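Local structure of arylalkylamine N-Acetyltransferase like 5b (Aedes aegypti, 4FD4) at residues Gln149-Met152 with Asp153-Lys156. The protein probably transfers acyl groups from acyl-CoA to the amines of arylalkylamines such as serotonin and dopamine, as a GNAT-fold acetyltransferase. Sequence-based numbering, arbitrary orientation.
Sequences QFQM and DLSK
Q149 and D153 meet one turn apart on the more exposed side of helix 143-158, where NE2 of Q149 donates to OD1 of D153 at 2.8 Å. The hydrogen bond bends to 151° at the proton. The acceptor lies close to the amide plane of Q149, yet the amide comes to OD1 from above the carboxylate, 40° out of its plane. Q149 gets there by folding: CG leaves anti to the backbone N (chi1 -179°), and the kink at chi2 swings the amide along the helix toward D153. On the neighbouring face the contact is apolar. CD2 of L154 lies at the ring edge of F150, near the ring plane, 4.1 Å from CE2; V11 of strand 7-11 touches both side chains.

The inward face is packed more closely. Q151 sends its amide away from the helix toward the sheet, where OE1 bonds to Y127 OH and NE2 to S76 OG, and to the carbonyl of T60 just ahead of strand 61-66, while M152 rests on L179 and M181. S155 is buried too, its OG folded back over the preceding turn, 2.9 Å from Q151 O and 2.9 Å from M152 O; its single proton can serve either carbonyl. Q151 O also takes the amide of S155, and M152 O takes the N-H of K156, with N 3.0 Å away, both regular i to i+4 helical bonds.

This is the helix of the beta-alpha-beta unit between strands 126-134 and 162-167 of the GNAT fold. The Q151 amide joins it to the sheet and S155 OG is satisfied within the helix by the Q151 and M152 carbonyls, whereas the amide-carboxylate bond lies on the more open side, where water can probably compete for the same groups.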
loop_
_atom_site.group_PDB
_atom_site.type_symbol
_atom_site.label_atom_id
_atom_site.label_comp_id
_atom_site.label_asym_id
_atom_site.label_seq_id
_atom_site.Cartn_x
_atom_site.Cartn_y
_atom_site.Cartn_z
ATOM N N GLN A 149 9.045 5.079 -8.654
ATOM C CA GLN A 149 10.200 4.691 -9.459
ATOM C C GLN A 149 11.300 4.164 -8.559
ATOM O O GLN A 149 12.013 3.236 -8.924
ATOM C CB GLN A 149 10.752 5.860 -10.268
ATOM C CG GLN A 149 11.940 5.436 -11.133
ATOM C CD GLN A 149 11.486 4.540 -12.266
ATOM O OE1 GLN A 149 10.636 4.933 -13.059
ATOM N NE2 GLN A 149 12.009 3.319 -12.319
ATOM N N PHE A 150 11.460 4.781 -7.395
ATOM C CA PHE A 150 12.485 4.337 -6.464
ATOM C C PHE A 150 12.150 2.900 -6.053
ATOM O O PHE A 150 13.032 2.038 -6.034
ATOM C CB PHE A 150 12.603 5.301 -5.266
ATOM C CG PHE A 150 13.779 5.015 -4.345
ATOM C CD1 PHE A 150 14.813 5.938 -4.199
ATOM C CD2 PHE A 150 13.841 3.825 -3.612
ATOM C CE1 PHE A 150 15.907 5.683 -3.348
ATOM C CE2 PHE A 150 14.927 3.563 -2.752
ATOM C CZ PHE A 150 15.952 4.491 -2.618
ATOM N N GLN A 151 10.877 2.626 -5.766
ATOM C CA GLN A 151 10.486 1.262 -5.370
ATOM C C GLN A 151 10.728 0.261 -6.512
ATOM O O GLN A 151 11.166 -0.870 -6.285
ATOM C CB GLN A 151 9.029 1.224 -4.887
ATOM C CG GLN A 151 8.792 1.852 -3.498
ATOM C CD GLN A 151 9.246 0.958 -2.340
ATOM O OE1 GLN A 151 10.121 0.106 -2.504
ATOM N NE2 GLN A 151 8.641 1.153 -1.161
ATOM N N MET A 152 10.442 0.674 -7.742
ATOM C CA MET A 152 10.738 -0.181 -8.897
ATOM C C MET A 152 12.234 -0.495 -9.017
ATOM O O MET A 152 12.626 -1.646 -9.177
ATOM C CB MET A 152 10.248 0.467 -10.192
ATOM C CG MET A 152 8.744 0.424 -10.399
ATOM S SD MET A 152 8.222 1.492 -11.773
ATOM C CE MET A 152 6.536 0.919 -12.007
ATOM N N ASP A 153 13.060 0.544 -8.947
ATOM C CA ASP A 153 14.509 0.400 -9.078
ATOM C C ASP A 153 15.079 -0.490 -7.989
ATOM O O ASP A 153 15.933 -1.347 -8.235
ATOM C CB ASP A 153 15.178 1.783 -9.016
ATOM C CG ASP A 153 14.811 2.658 -10.200
ATOM O OD1 ASP A 153 14.303 2.108 -11.200
ATOM O OD2 ASP A 153 15.025 3.889 -10.132
ATOM N N LEU A 154 14.589 -0.275 -6.772
ATOM C CA LEU A 154 15.055 -1.000 -5.606
ATOM C C LEU A 154 14.673 -2.473 -5.693
ATOM O O LEU A 154 15.513 -3.361 -5.486
ATOM C CB LEU A 154 14.450 -0.372 -4.339
ATOM C CG LEU A 154 14.896 -0.993 -3.018
ATOM C CD1 LEU A 154 16.405 -0.794 -2.818
ATOM C CD2 LEU A 154 14.126 -0.369 -1.856
ATOM N N SER A 155 13.405 -2.739 -5.997
ATOM C CA SER A 155 12.953 -4.122 -6.089
ATOM C C SER A 155 13.751 -4.818 -7.185
ATOM O O SER A 155 14.176 -5.960 -7.018
ATOM C CB SER A 155 11.448 -4.207 -6.343
ATOM O OG SER A 155 11.071 -3.476 -7.496
ATOM N N LYS A 156 13.988 -4.112 -8.286
ATOM C CA LYS A 156 14.817 -4.675 -9.366
ATOM C C LYS A 156 16.179 -5.100 -8.819
ATOM O O LYS A 156 16.570 -6.273 -8.928
ATOM C CB LYS A 156 14.982 -3.664 -10.501
ATOM C CG LYS A 156 15.741 -4.195 -11.723
ATOM C CD LYS A 156 15.316 -3.440 -12.973
ATOM C CE LYS A 156 16.099 -3.892 -14.202
ATOM N NZ LYS A 156 17.475 -3.325 -14.225
#